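Local coordinates for protein cerato-platanin 1 (Moniliophthora perniciosa, PDB 3SUJ) that is a secreted fungal cerato-platanin that adopts a double-psi beta-barrel fold and binds zinc ions, its precise function not being settled, at residues Ser57-Ser69 / Val111-Cys123. Residues are numbered along the deposited sequence; the frame is centred on the assembly and turned at random.
Sequences SPNCGSCYQLTYS and VNVDVRKVDFSRC. With ZN (zinc ion), chain D.
Gln65 and Thr67 pair with Arg116 and Asp114 through reciprocal backbone hydrogen bonds, joining antiparallel strands 63-68 and 111-118 of the double-psi beta barrel; Gln65 N to Arg116 O is 2.8 Å. Beside the bond from Val118 N to Cys63 O, a water bridges Cys63 N and Val118 O.

A disulfide joins Cys63 SG to Cys123 SG at 2.0 Å. With its sulfur anti to the backbone N (chi1 -176°), Cys63 meets the chain that folds back after Asp119, whose OD1 binds zinc; cysteine suits both places because the link is covalent.

The polar grip belongs to Lys117. Its long aliphatic chain, bent at chi3 (-67°), lets the ammonium NZ reach the turns at Asn59 OD1 (2.6 Å) and Ser62 OG (3.0 Å).

Among apolar contacts, the branched Val115 and Leu66 fill the face they share with Tyr64: Val115 CG2 lies alongside both Leu66 CD2 and Tyr64 CD1, 3.7 Å from each. The Tyr64 ring also packs edge-to-face with Phe90, and its OH meets Lys117 CE at 3.5 Å. A serine in place of Tyr64 would probably leave Val115 CG2 and Lys117 CE without their aromatic neighbour and Phe90 without its ring partner.

Backbone bonds thus set the register, while the disulfide and the lysine's two bonds tie the flanking loops to it.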
# COMPACT_ATOMS: atom_id res chain seq x y z
N SER A 57 4.64 12.08 -8.15
CA SER A 57 4.78 10.93 -9.01
C SER A 57 3.44 10.60 -9.70
O SER A 57 2.38 10.50 -9.03
CB SER A 57 5.09 9.72 -8.15
OG SER A 57 5.00 8.50 -8.88
N PRO A 58 3.48 10.23 -10.99
CA PRO A 58 2.25 9.77 -11.65
C PRO A 58 1.77 8.45 -11.12
O PRO A 58 0.64 8.08 -11.44
CB PRO A 58 2.65 9.68 -13.16
CG PRO A 58 3.89 10.50 -13.21
CD PRO A 58 4.62 10.41 -11.92
N ASN A 59 2.58 7.72 -10.37
CA ASN A 59 2.11 6.49 -9.73
C ASN A 59 1.32 6.76 -8.45
O ASN A 59 0.76 5.81 -7.85
CB ASN A 59 3.27 5.56 -9.44
CG ASN A 59 3.82 4.98 -10.73
OD1 ASN A 59 3.00 4.60 -11.61
ND2 ASN A 59 5.10 4.89 -10.87
N CYS A 60 1.28 7.99 -7.95
CA CYS A 60 0.47 8.26 -6.74
C CYS A 60 -0.96 7.86 -6.99
O CYS A 60 -1.56 8.20 -8.02
CB CYS A 60 0.53 9.74 -6.47
SG CYS A 60 2.07 10.31 -5.71
N GLY A 61 -1.58 7.20 -6.03
CA GLY A 61 -2.95 6.75 -6.17
C GLY A 61 -3.12 5.52 -7.04
O GLY A 61 -4.29 5.15 -7.23
N SER A 62 -2.09 4.90 -7.53
CA SER A 62 -2.26 3.67 -8.31
C SER A 62 -2.57 2.50 -7.39
O SER A 62 -2.26 2.51 -6.18
CB SER A 62 -0.93 3.32 -9.04
OG SER A 62 -0.68 4.07 -10.18
N CYS A 63 -3.19 1.49 -7.96
CA CYS A 63 -3.62 0.30 -7.28
C CYS A 63 -2.76 -0.86 -7.66
O CYS A 63 -2.62 -1.21 -8.87
CB CYS A 63 -5.06 0.03 -7.68
SG CYS A 63 -5.82 -1.41 -6.82
N TYR A 64 -2.16 -1.53 -6.69
CA TYR A 64 -1.26 -2.66 -6.93
C TYR A 64 -1.85 -3.91 -6.36
O TYR A 64 -2.18 -3.95 -5.12
CB TYR A 64 0.14 -2.39 -6.30
CG TYR A 64 0.85 -1.28 -6.98
CD1 TYR A 64 1.71 -1.57 -8.04
CD2 TYR A 64 0.74 0.03 -6.59
CE1 TYR A 64 2.43 -0.58 -8.71
CE2 TYR A 64 1.47 1.04 -7.26
CZ TYR A 64 2.33 0.71 -8.26
OH TYR A 64 3.02 1.75 -8.88
N GLN A 65 -1.93 -4.96 -7.15
CA GLN A 65 -2.25 -6.27 -6.66
C GLN A 65 -1.00 -6.97 -6.21
O GLN A 65 -0.03 -7.12 -6.98
CB GLN A 65 -2.86 -7.04 -7.79
CG GLN A 65 -3.27 -8.50 -7.38
CD GLN A 65 -3.72 -9.30 -8.59
OE1 GLN A 65 -3.00 -9.26 -9.63
NE2 GLN A 65 -4.85 -9.94 -8.56
N LEU A 66 -0.98 -7.34 -4.94
CA LEU A 66 0.16 -8.02 -4.34
C LEU A 66 -0.27 -9.40 -3.93
O LEU A 66 -1.21 -9.55 -3.20
CB LEU A 66 0.66 -7.25 -3.11
CG LEU A 66 0.95 -5.77 -3.32
CD1 LEU A 66 1.38 -5.08 -1.99
CD2 LEU A 66 2.05 -5.55 -4.31
N THR A 67 0.44 -10.39 -4.46
CA THR A 67 0.06 -11.79 -4.25
C THR A 67 1.15 -12.52 -3.54
O THR A 67 2.32 -12.49 -3.90
CB THR A 67 -0.24 -12.51 -5.62
OG1 THR A 67 -1.32 -11.75 -6.26
CG2 THR A 67 -0.71 -13.94 -5.35
N TYR A 68 0.68 -13.13 -2.45
CA TYR A 68 1.60 -13.93 -1.55
C TYR A 68 1.25 -15.36 -1.68
O TYR A 68 0.10 -15.74 -1.53
CB TYR A 68 1.47 -13.47 -0.09
CG TYR A 68 2.34 -14.22 0.87
CD1 TYR A 68 3.71 -14.17 0.79
CD2 TYR A 68 1.76 -15.00 1.85
CE1 TYR A 68 4.53 -14.88 1.72
CE2 TYR A 68 2.58 -15.72 2.80
CZ TYR A 68 3.90 -15.62 2.64
OH TYR A 68 4.73 -16.28 3.56
N SER A 69 2.31 -16.13 -1.97
CA SER A 69 2.13 -17.59 -2.03
C SER A 69 2.84 -18.19 -0.83
O SER A 69 4.08 -18.30 -0.83
CB SER A 69 2.83 -18.07 -3.27
OG SER A 69 2.08 -17.61 -4.37
N VAL A 111 8.04 -10.07 3.30
CA VAL A 111 7.78 -11.28 2.48
C VAL A 111 8.00 -10.90 1.05
O VAL A 111 7.99 -9.74 0.69
CB VAL A 111 6.41 -11.82 2.64
CG1 VAL A 111 6.15 -12.35 4.05
CG2 VAL A 111 5.35 -10.87 2.23
N ASN A 112 8.23 -11.87 0.23
CA ASN A 112 8.22 -11.66 -1.25
C ASN A 112 6.85 -11.87 -1.81
O ASN A 112 6.17 -12.79 -1.38
CB ASN A 112 9.24 -12.61 -1.91
CG ASN A 112 10.66 -12.31 -1.48
OD1 ASN A 112 11.05 -11.16 -1.24
ND2 ASN A 112 11.44 -13.35 -1.36
N VAL A 113 6.45 -10.96 -2.67
CA VAL A 113 5.15 -11.03 -3.35
C VAL A 113 5.32 -10.85 -4.85
O VAL A 113 6.27 -10.23 -5.31
CB VAL A 113 4.19 -9.93 -2.81
CG1 VAL A 113 3.83 -10.17 -1.34
CG2 VAL A 113 4.75 -8.56 -3.02
N ASP A 114 4.32 -11.34 -5.57
CA ASP A 114 4.20 -10.89 -7.01
C ASP A 114 3.39 -9.64 -7.07
O ASP A 114 2.44 -9.50 -6.33
CB ASP A 114 3.49 -12.01 -7.82
CG ASP A 114 4.45 -13.02 -8.23
OD1 ASP A 114 5.20 -12.72 -9.18
OD2 ASP A 114 4.51 -14.05 -7.58
N VAL A 115 3.71 -8.70 -7.93
CA VAL A 115 3.04 -7.42 -8.04
C VAL A 115 2.57 -7.21 -9.46
O VAL A 115 3.40 -7.42 -10.42
CB VAL A 115 3.96 -6.30 -7.58
CG1 VAL A 115 5.30 -6.30 -8.26
CG2 VAL A 115 3.29 -4.93 -7.74
N ARG A 116 1.38 -6.67 -9.61
CA ARG A 116 0.92 -6.18 -10.89
C ARG A 116 0.18 -4.90 -10.62
O ARG A 116 -0.65 -4.88 -9.68
CB ARG A 116 -0.07 -7.25 -11.37
CG ARG A 116 -0.56 -7.36 -12.75
CD ARG A 116 -0.57 -8.90 -12.72
NE ARG A 116 0.14 -9.50 -13.80
CZ ARG A 116 -0.52 -10.17 -14.72
NH1 ARG A 116 -1.84 -10.28 -14.62
NH2 ARG A 116 0.13 -10.58 -15.73
N LYS A 117 0.37 -3.85 -11.38
CA LYS A 117 -0.54 -2.70 -11.32
C LYS A 117 -1.85 -3.06 -11.98
O LYS A 117 -1.82 -3.71 -13.06
CB LYS A 117 0.06 -1.51 -12.02
CG LYS A 117 -0.88 -0.28 -11.66
CD LYS A 117 -0.47 1.03 -12.22
CE LYS A 117 0.90 1.60 -11.60
NZ LYS A 117 1.11 2.86 -12.20
N VAL A 118 -2.98 -2.84 -11.32
CA VAL A 118 -4.31 -3.21 -11.82
C VAL A 118 -5.21 -1.97 -11.80
O VAL A 118 -4.88 -0.91 -11.30
CB VAL A 118 -4.93 -4.36 -10.97
CG1 VAL A 118 -4.08 -5.62 -11.04
CG2 VAL A 118 -5.10 -3.94 -9.46
N ASP A 119 -6.37 -2.10 -12.41
CA ASP A 119 -7.32 -1.00 -12.43
C ASP A 119 -7.65 -0.58 -11.04
O ASP A 119 -7.86 -1.40 -10.17
CB ASP A 119 -8.61 -1.53 -13.07
CG ASP A 119 -9.59 -0.43 -13.41
OD1 ASP A 119 -9.42 0.11 -14.49
OD2 ASP A 119 -10.43 -0.07 -12.57
N PHE A 120 -7.87 0.72 -10.85
CA PHE A 120 -8.13 1.28 -9.56
C PHE A 120 -9.41 0.72 -8.96
O PHE A 120 -9.55 0.65 -7.73
CB PHE A 120 -8.18 2.78 -9.64
CG PHE A 120 -8.22 3.40 -8.27
CD1 PHE A 120 -7.02 3.55 -7.52
CD2 PHE A 120 -9.43 3.66 -7.63
CE1 PHE A 120 -7.04 4.02 -6.25
CE2 PHE A 120 -9.44 4.13 -6.28
CZ PHE A 120 -8.21 4.32 -5.60
N SER A 121 -10.38 0.32 -9.83
CA SER A 121 -11.56 -0.28 -9.34
C SER A 121 -11.29 -1.51 -8.40
O SER A 121 -12.13 -1.81 -7.52
CB SER A 121 -12.48 -0.82 -10.45
OG SER A 121 -11.79 -1.74 -11.26
N ARG A 122 -10.14 -2.19 -8.60
CA ARG A 122 -9.84 -3.39 -7.82
C ARG A 122 -9.53 -3.01 -6.35
O ARG A 122 -9.72 -3.80 -5.41
CB ARG A 122 -8.65 -4.14 -8.45
CG ARG A 122 -8.74 -4.64 -9.94
CD ARG A 122 -9.71 -5.76 -10.09
NE ARG A 122 -9.21 -6.99 -9.46
CZ ARG A 122 -8.41 -7.82 -10.13
NH1 ARG A 122 -7.90 -7.54 -11.30
NH2 ARG A 122 -8.04 -8.92 -9.54
N CYS A 123 -9.14 -1.76 -6.12
CA CYS A 123 -8.84 -1.30 -4.76
C CYS A 123 -10.13 -0.75 -4.10
O CYS A 123 -10.16 -0.49 -2.93
CB CYS A 123 -7.75 -0.17 -4.81
SG CYS A 123 -6.06 -0.75 -4.90
ZN ZN D . -10.95 1.23 -15.05
O HOH W 1 -3.95 1.68 -10.68
O HOH W 2 3.03 -15.00 -5.18
O HOH W 3 4.91 -15.02 -2.52